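Local structure of agmatine N-acetyltransferase (Drosophila melanogaster, 7CIW) at residues Ala73-Ala77 with Leu146-Val150; Ala113-Arg119 with Leu182-Leu186; His105-Val110 with Leu186-His191. The protein transfers the acetyl group of acetyl-CoA to the primary amine of agmatine, and probably also acylates arylalkylamines such as dopamine and serotonin. The protein carries 1 engineered substitution. One frame throughout, in Å; residues are numbered along the deposited sequence.

Contact 1: residues Ala73-Ala77 with Leu146-Val150; sequences AAVVA and LMETV
Where V75 meets L146 the two backbones come nearest, their CA atoms 6.3 Å apart; toward A77 and V150 the gap widens. Strand 73-77 and helix 146-150 run in broadly the same direction, at 31° to each other, with their axes approaching to 8.8 Å. This is helix-on-sheet packing of the GNAT fold: helix 142-156 lies against the central mixed sheet, and the alternation of the strand turns A73, V75 and A77 toward it while A74 and V76 point away. No hydrogen bond joins the segments, and apolar side chains do all the work.

V75 is the middle of the contact. Its chi1 of 63° places CG1 between the backbone N and the carbonyl carbon, on the helix side of the strand, where it meets V150 CG2 at 3.6 Å and L146 CB at 3.8 Å. The branched valine thus fills the place between two helix side chains one turn apart, while the small A73 lets the longer L146 approach the strand closely. A77 has only its CB to offer V150, whose CG1 rests 4.0 Å from it. V75 also leans on V128 and L131 of the neighbouring strand 125-133, and A74 meets L22 and F25 of helix 19-30. L146, a leucine long enough to reach the strand backbone, brings CD1 to 3.6 Å from A73 CB and 3.5 Å from A74 N.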
loop_
_atom_site.group_PDB
_atom_site.type_symbol
_atom_site.label_atom_id
_atom_site.label_comp_id
_atom_site.label_asym_id
_atom_site.label_seq_id
_atom_site.Cartn_x
_atom_site.Cartn_y
_atom_site.Cartn_z
ATOM N N ALA A 73 -3.737 9.610 -9.715
ATOM C CA ALA A 73 -2.903 9.001 -8.690
ATOM C C ALA A 73 -3.793 8.697 -7.491
ATOM O O ALA A 73 -4.825 9.340 -7.296
ATOM C CB ALA A 73 -1.735 9.913 -8.289
ATOM N N ALA A 74 -3.388 7.720 -6.689
ATOM C CA ALA A 74 -4.204 7.350 -5.543
ATOM C C ALA A 74 -3.342 6.736 -4.455
ATOM O O ALA A 74 -2.335 6.083 -4.737
ATOM C CB ALA A 74 -5.306 6.351 -5.930
ATOM N N VAL A 75 -3.771 6.924 -3.206
ATOM C CA VAL A 75 -3.158 6.261 -2.060
ATOM C C VAL A 75 -4.263 5.708 -1.169
ATOM O O VAL A 75 -5.304 6.344 -0.974
ATOM C CB VAL A 75 -2.212 7.224 -1.299
ATOM C CG1 VAL A 75 -2.983 8.425 -0.702
ATOM C CG2 VAL A 75 -1.377 6.474 -0.236
ATOM N N VAL A 76 -4.067 4.489 -0.686
ATOM C CA VAL A 76 -5.017 3.825 0.195
ATOM C C VAL A 76 -4.274 3.515 1.480
ATOM O O VAL A 76 -3.217 2.876 1.444
ATOM C CB VAL A 76 -5.583 2.544 -0.440
ATOM C CG1 VAL A 76 -6.417 1.765 0.573
ATOM C CG2 VAL A 76 -6.405 2.876 -1.673
ATOM N N ALA A 77 -4.802 3.983 2.606
ATOM C CA ALA A 77 -4.152 3.763 3.891
ATOM C C ALA A 77 -5.215 3.417 4.923
ATOM O O ALA A 77 -6.393 3.744 4.763
ATOM C CB ALA A 77 -3.347 4.989 4.332
ATOM N N LEU A 146 0.967 12.559 -2.293
ATOM C CA LEU A 146 -0.056 11.747 -1.642
ATOM C C LEU A 146 0.443 11.157 -0.323
ATOM O O LEU A 146 -0.305 11.126 0.660
ATOM C CB LEU A 146 -0.536 10.640 -2.585
ATOM C CG LEU A 146 -1.360 11.170 -3.759
ATOM C CD1 LEU A 146 -1.671 10.052 -4.730
ATOM C CD2 LEU A 146 -2.637 11.788 -3.249
ATOM N N MET A 147 1.698 10.682 -0.276
ATOM C CA MET A 147 2.247 10.193 0.992
ATOM C C MET A 147 2.298 11.296 2.046
ATOM O O MET A 147 2.025 11.048 3.228
ATOM C CB MET A 147 3.644 9.596 0.774
ATOM C CG MET A 147 3.636 8.330 -0.084
ATOM S SD MET A 147 2.804 6.939 0.683
ATOM C CE MET A 147 3.911 6.535 2.040
ATOM N N GLU A 148 2.637 12.526 1.646
ATOM C CA GLU A 148 2.611 13.622 2.608
ATOM C C GLU A 148 1.193 13.890 3.096
ATOM O O GLU A 148 0.978 14.196 4.276
ATOM C CB GLU A 148 3.220 14.877 1.987
ATOM C CG GLU A 148 4.719 14.732 1.719
ATOM C CD GLU A 148 5.568 15.032 2.946
ATOM O OE1 GLU A 148 4.996 15.195 4.045
ATOM O OE2 GLU A 148 6.811 15.104 2.812
ATOM N N THR A 149 0.210 13.765 2.205
ATOM C CA THR A 149 -1.182 13.944 2.617
ATOM C C THR A 149 -1.581 12.905 3.648
ATOM O O THR A 149 -2.270 13.217 4.628
ATOM C CB THR A 149 -2.097 13.874 1.391
ATOM O OG1 THR A 149 -1.676 14.864 0.445
ATOM C CG2 THR A 149 -3.554 14.116 1.776
ATOM N N VAL A 150 -1.151 11.657 3.444
ATOM C CA VAL A 150 -1.428 10.602 4.412
ATOM C C VAL A 150 -0.762 10.911 5.744
ATOM O O VAL A 150 -1.363 10.723 6.808
ATOM C CB VAL A 150 -0.974 9.243 3.859
ATOM C CG1 VAL A 150 -1.025 8.173 4.963
ATOM C CG2 VAL A 150 -1.851 8.869 2.674
#

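Contact 2: residues Ala113-Arg119 with Leu182-Leu186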
loop_
_atom_site.group_PDB
_atom_site.type_symbol
_atom_site.label_atom_id
_atom_site.label_comp_id
_atom_site.label_asym_id
_atom_site.label_seq_id
_atom_site.Cartn_x
_atom_site.Cartn_y
_atom_site.Cartn_z
ATOM N N ALA A 113 7.108 -9.821 10.927
ATOM C CA ALA A 113 8.510 -9.458 11.095
ATOM C C ALA A 113 8.672 -8.008 11.534
ATOM O O ALA A 113 9.603 -7.693 12.289
ATOM C CB ALA A 113 9.269 -9.700 9.788
ATOM N N THR A 114 7.789 -7.110 11.085
ATOM C CA THR A 114 7.969 -5.696 11.424
ATOM C C THR A 114 7.346 -5.353 12.772
ATOM O O THR A 114 7.980 -4.680 13.594
ATOM C CB THR A 114 7.393 -4.803 10.327
ATOM O OG1 THR A 114 6.029 -5.155 10.063
ATOM C CG2 THR A 114 8.199 -4.956 9.050
ATOM N N ASP A 115 6.103 -5.786 13.002
ATOM C CA ASP A 115 5.439 -5.692 14.307
ATOM C C ASP A 115 5.651 -4.311 14.936
ATOM O O ASP A 115 6.143 -4.173 16.053
ATOM C CB ASP A 115 5.942 -6.808 15.231
ATOM C CG ASP A 115 5.003 -7.094 16.402
ATOM O OD1 ASP A 115 3.944 -6.450 16.521
ATOM O OD2 ASP A 115 5.335 -7.973 17.223
ATOM N N VAL A 116 5.267 -3.272 14.187
ATOM C CA VAL A 116 5.823 -1.947 14.465
ATOM C C VAL A 116 5.293 -1.366 15.763
ATOM O O VAL A 116 5.933 -0.494 16.360
ATOM C CB VAL A 116 5.561 -0.969 13.307
ATOM C CG1 VAL A 116 6.327 -1.389 12.061
ATOM C CG2 VAL A 116 4.035 -0.796 13.053
ATOM N N CYS A 117 4.105 -1.775 16.201
ATOM C CA CYS A 117 3.569 -1.232 17.449
ATOM C C CYS A 117 4.408 -1.671 18.639
ATOM O O CYS A 117 4.711 -0.864 19.532
ATOM C CB CYS A 117 2.110 -1.661 17.595
ATOM S SG CYS A 117 1.044 -0.722 16.424
ATOM N N ARG A 118 4.829 -2.932 18.628
ATOM C CA ARG A 118 5.730 -3.425 19.662
ATOM C C ARG A 118 7.146 -2.904 19.455
ATOM O O ARG A 118 7.839 -2.558 20.422
ATOM C CB ARG A 118 5.738 -4.947 19.656
ATOM C CG ARG A 118 4.385 -5.551 19.950
ATOM C CD ARG A 118 4.486 -7.034 20.285
ATOM N NE ARG A 118 3.230 -7.512 20.851
ATOM C CZ ARG A 118 2.111 -7.659 20.150
ATOM N NH1 ARG A 118 2.091 -7.375 18.845
ATOM N NH2 ARG A 118 1.008 -8.090 20.749
ATOM N N ARG A 119 7.591 -2.849 18.199
ATOM C CA ARG A 119 8.960 -2.440 17.911
ATOM C C ARG A 119 9.246 -1.034 18.424
ATOM O O ARG A 119 10.310 -0.787 19.004
ATOM C CB ARG A 119 9.225 -2.532 16.406
ATOM C CG ARG A 119 10.599 -2.022 15.959
ATOM C CD ARG A 119 10.707 -2.034 14.432
ATOM N NE ARG A 119 10.616 -3.390 13.887
ATOM C CZ ARG A 119 11.652 -4.082 13.420
ATOM N NH1 ARG A 119 12.867 -3.545 13.417
ATOM N NH2 ARG A 119 11.476 -5.315 12.952
ATOM N N LEU A 182 14.232 2.528 6.654
ATOM C CA LEU A 182 14.039 1.113 6.359
ATOM C C LEU A 182 14.064 0.286 7.640
ATOM O O LEU A 182 14.961 0.454 8.470
ATOM C CB LEU A 182 15.150 0.638 5.426
ATOM C CG LEU A 182 15.197 -0.843 5.079
ATOM C CD1 LEU A 182 14.000 -1.203 4.212
ATOM C CD2 LEU A 182 16.515 -1.140 4.359
ATOM N N ILE A 183 13.121 -0.654 7.784
ATOM C CA ILE A 183 13.111 -1.482 8.988
ATOM C C ILE A 183 13.104 -2.977 8.691
ATOM O O ILE A 183 13.311 -3.783 9.607
ATOM C CB ILE A 183 11.928 -1.143 9.918
ATOM C CG1 ILE A 183 10.588 -1.422 9.242
ATOM C CG2 ILE A 183 12.004 0.307 10.417
ATOM C CD1 ILE A 183 9.457 -1.572 10.241
ATOM N N ASN A 184 12.880 -3.366 7.431
ATOM C CA ASN A 184 12.800 -4.790 7.104
ATOM C C ASN A 184 12.944 -5.005 5.607
ATOM O O ASN A 184 12.392 -4.247 4.813
ATOM C CB ASN A 184 11.472 -5.408 7.562
ATOM C CG ASN A 184 11.519 -6.936 7.605
ATOM O OD1 ASN A 184 12.164 -7.514 8.471
ATOM N ND2 ASN A 184 10.824 -7.586 6.676
ATOM N N THR A 185 13.639 -6.086 5.238
ATOM C CA THR A 185 13.789 -6.505 3.855
ATOM C C THR A 185 13.496 -7.996 3.767
ATOM O O THR A 185 14.056 -8.791 4.530
ATOM C CB THR A 185 15.200 -6.217 3.322
ATOM O OG1 THR A 185 15.508 -4.822 3.494
ATOM C CG2 THR A 185 15.318 -6.594 1.857
ATOM N N LEU A 186 12.610 -8.365 2.857
ATOM C CA LEU A 186 12.336 -9.769 2.575
ATOM C C LEU A 186 12.480 -9.978 1.079
ATOM O O LEU A 186 11.712 -9.410 0.299
ATOM C CB LEU A 186 10.940 -10.166 3.053
ATOM C CG LEU A 186 10.432 -11.565 2.702
ATOM C CD1 LEU A 186 11.435 -12.621 3.132
ATOM C CD2 LEU A 186 9.068 -11.779 3.368
HETATM O O HOH W 1 13.298 -6.543 10.742
#
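I183 sends its CD1 methyl against T114 and V116, crossing both side chains at about a right angle, while N184 next to it lays its CB on T114. Two neighbouring strand residues can face the same helix end because they form a classic beta bulge, both paired with T211 of strand 208-215. In the GNAT sheet this is strand 181-187, outermost in the chain, and the bulge lies by the place where helix 99-114 ends and helix 116-119 begins. D115, with positive phi (45°), makes the turn between the two helices.

The isoleucine suits its place by having a methyl at the end of its longer branch: CD1 reaches V116 CG1 at 3.6 Å and T114 CG2 at 3.8 Å. T114 offers that methyl because its hydroxyl is turned back to V110 O in its own helix. The same CG2 also meets N184 CB at 3.6 Å.

One face of the R119 guanidinium lies over I183, whose CB is 4.2 Å from the plane and displaced toward the rim of the group. The rotation of the guanidinium is fixed at the edge by two carbonyls at the end of helix 99-114. NE gives a nearly straight bond (173°) of 2.9 Å to T114 O, on a lone pair in the carbonyl plane; NH2 reaches A113 O less directly, at 137°. A bend at chi3 brings the flat group round to these acceptors, whose partial negative charge probably suits the cation. From its NH2 a water carries the contact to the strand. Accepting from R119 NH2 at 3.1 Å, the water donates to I183 O at 3.0 Å and to N184 OD1 at 2.7 Å.

Contact 3: residues His105-Val110 with Leu186-His191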
loop_
_atom_site.group_PDB
_atom_site.type_symbol
_atom_site.label_atom_id
_atom_site.label_comp_id
_atom_site.label_asym_id
_atom_site.label_seq_id
_atom_site.Cartn_x
_atom_site.Cartn_y
_atom_site.Cartn_z
ATOM N N HIS A 105 -0.223 -14.017 2.245
ATOM C CA HIS A 105 0.784 -14.760 3.002
ATOM C C HIS A 105 2.120 -14.020 3.022
ATOM O O HIS A 105 2.805 -14.002 4.053
ATOM C CB HIS A 105 0.931 -16.176 2.451
ATOM C CG HIS A 105 0.017 -17.163 3.110
ATOM N ND1 HIS A 105 -1.228 -17.481 2.608
ATOM C CD2 HIS A 105 0.155 -17.884 4.249
ATOM C CE1 HIS A 105 -1.805 -18.370 3.397
ATOM N NE2 HIS A 105 -0.989 -18.630 4.402
ATOM N N LEU A 106 2.483 -13.350 1.922
ATOM C CA LEU A 106 3.683 -12.517 1.959
ATOM C C LEU A 106 3.482 -11.312 2.875
ATOM O O LEU A 106 4.321 -11.027 3.738
ATOM C CB LEU A 106 4.075 -12.061 0.552
ATOM C CG LEU A 106 5.360 -11.223 0.579
ATOM C CD1 LEU A 106 6.357 -11.707 -0.450
ATOM C CD2 LEU A 106 5.112 -9.709 0.446
ATOM N N LEU A 107 2.368 -10.598 2.712
ATOM C CA LEU A 107 2.143 -9.408 3.531
ATOM C C LEU A 107 2.080 -9.755 5.013
ATOM O O LEU A 107 2.523 -8.974 5.871
ATOM C CB LEU A 107 0.861 -8.712 3.081
ATOM C CG LEU A 107 0.952 -8.040 1.709
ATOM C CD1 LEU A 107 -0.403 -7.461 1.299
ATOM C CD2 LEU A 107 2.021 -6.958 1.703
ATOM N N SER A 108 1.536 -10.926 5.341
ATOM C CA SER A 108 1.445 -11.321 6.740
ATOM C C SER A 108 2.815 -11.681 7.296
ATOM O O SER A 108 3.122 -11.361 8.448
ATOM C CB SER A 108 0.471 -12.494 6.888
ATOM O OG SER A 108 0.485 -13.044 8.197
ATOM N N ALA A 109 3.650 -12.355 6.497
ATOM C CA ALA A 109 5.020 -12.597 6.935
ATOM C C ALA A 109 5.731 -11.289 7.258
ATOM O O ALA A 109 6.451 -11.197 8.257
ATOM C CB ALA A 109 5.793 -13.381 5.872
ATOM N N VAL A 110 5.514 -10.258 6.437
ATOM C CA VAL A 110 6.152 -8.965 6.669
ATOM C C VAL A 110 5.587 -8.288 7.918
ATOM O O VAL A 110 6.327 -7.681 8.700
ATOM C CB VAL A 110 5.987 -8.082 5.418
ATOM C CG1 VAL A 110 6.466 -6.680 5.693
ATOM C CG2 VAL A 110 6.732 -8.714 4.231
ATOM N N LEU A 186 12.610 -8.365 2.857
ATOM C CA LEU A 186 12.336 -9.769 2.575
ATOM C C LEU A 186 12.480 -9.978 1.079
ATOM O O LEU A 186 11.712 -9.410 0.299
ATOM C CB LEU A 186 10.940 -10.166 3.053
ATOM C CG LEU A 186 10.432 -11.565 2.702
ATOM C CD1 LEU A 186 11.435 -12.621 3.132
ATOM C CD2 LEU A 186 9.068 -11.779 3.368
ATOM N N ARG A 187 13.457 -10.794 0.675
ATOM C CA ARG A 187 13.669 -11.073 -0.737
ATOM C C ARG A 187 12.639 -12.065 -1.250
ATOM O O ARG A 187 12.327 -13.055 -0.584
ATOM C CB ARG A 187 15.067 -11.636 -0.978
ATOM C CG ARG A 187 16.179 -10.700 -0.561
ATOM C CD ARG A 187 17.519 -11.223 -1.074
ATOM N NE ARG A 187 18.017 -10.396 -2.172
ATOM C CZ ARG A 187 17.947 -10.727 -3.459
ATOM N NH1 ARG A 187 17.402 -11.879 -3.827
ATOM N NH2 ARG A 187 18.420 -9.902 -4.383
ATOM N N TYR A 188 12.131 -11.807 -2.456
ATOM C CA TYR A 188 11.053 -12.643 -2.975
ATOM C C TYR A 188 11.506 -14.075 -3.194
ATOM O O TYR A 188 10.713 -15.004 -2.998
ATOM C CB TYR A 188 10.501 -12.065 -4.278
ATOM C CG TYR A 188 9.863 -10.710 -4.079
ATOM C CD1 TYR A 188 8.804 -10.548 -3.205
ATOM C CD2 TYR A 188 10.338 -9.597 -4.747
ATOM C CE1 TYR A 188 8.223 -9.318 -3.014
ATOM C CE2 TYR A 188 9.756 -8.353 -4.562
ATOM C CZ TYR A 188 8.703 -8.228 -3.687
ATOM O OH TYR A 188 8.112 -6.998 -3.493
ATOM N N VAL A 189 12.767 -14.281 -3.587
ATOM C CA VAL A 189 13.239 -15.652 -3.794
ATOM C C VAL A 189 13.295 -16.446 -2.494
ATOM O O VAL A 189 13.343 -17.684 -2.532
ATOM C CB VAL A 189 14.629 -15.683 -4.452
ATOM C CG1 VAL A 189 14.573 -15.105 -5.850
ATOM C CG2 VAL A 189 15.650 -14.952 -3.600
ATOM N N ASP A 190 13.322 -15.772 -1.348
ATOM C CA ASP A 190 13.412 -16.421 -0.046
ATOM C C ASP A 190 12.052 -16.798 0.525
ATOM O O ASP A 190 12.006 -17.444 1.576
ATOM C CB ASP A 190 14.122 -15.507 0.968
ATOM C CG ASP A 190 15.588 -15.262 0.629
ATOM O OD1 ASP A 190 16.190 -16.086 -0.100
ATOM O OD2 ASP A 190 16.144 -14.251 1.122
ATOM N N HIS A 191 10.946 -16.402 -0.114
ATOM C CA HIS A 191 9.613 -16.610 0.450
ATOM C C HIS A 191 8.888 -17.721 -0.307
ATOM O O HIS A 191 8.467 -17.529 -1.451
ATOM C CB HIS A 191 8.784 -15.323 0.447
ATOM C CG HIS A 191 7.476 -15.473 1.155
ATOM N ND1 HIS A 191 7.381 -15.512 2.528
ATOM C CD2 HIS A 191 6.220 -15.650 0.684
ATOM C CE1 HIS A 191 6.116 -15.684 2.874
ATOM N NE2 HIS A 191 5.392 -15.778 1.773
#
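The imidazole of H191 comes up obliquely to one turn of helix 105-110, its NE2 3.7 Å from L106 CA and its CE1 3.8 Å from A109 CB. An alanine at 109 allows the ring to come this near the helix, and no hydrogen bond joins the two segments. L106 touches two rings: its CB lies beside H191, and its CD1 meets the edge of the Y188 ring near the ring plane, 3.9 Å from CD1 of the tyrosine. With CG anti to the backbone N (chi1 -178°), the leucine extends across the gap toward both. One turn on, V110 CG2 touches L186 CD2 at 3.9 Å, the two branched side chains crossing obliquely.

Behind this first shell, the 3-10 turn 188-190 brings Y188 and H191 round after the strand ends, and the backbone bond from H191 N to Y188 O, 3.2 Å, ties that turn together. The tyrosine hydroxyl bonds to T167 O, which helps to hold the far end of the ring beside a residue of the CoA site. H191 pairs through its backbone with V199.

Helix 99-114 therefore packs over the outer part of the sheet: V110 also rests on V209 and T211 of strand 208-215, L106 and Y188 meet L36 of helix 35-38, and H105 and S108 lean on helix 84-95.

All three contacts reach one mixed sheet, contact 3 partly through the turn after its edge strand. Contacts 2 and 3 share helix 99-114 and edge strand 181-187, their centres about 13 Å apart; their segments overlap at L186, which packs in contact 3. Contact 1, joining strand 70-80 to helix 142-156, is centred about 21 Å from contact 2 and about 24 Å from contact 3, across the chain's centre from the latter. Contacts 1 and 3 approach the ligands: the side chains of M147 and L106 lie about 6 and 7 Å from acetylated agmatine, those of A73 and Y188 about 7 Å from coenzyme A. Contact 2 is remoter, its T114 side chain about 12 Å from acetylated agmatine.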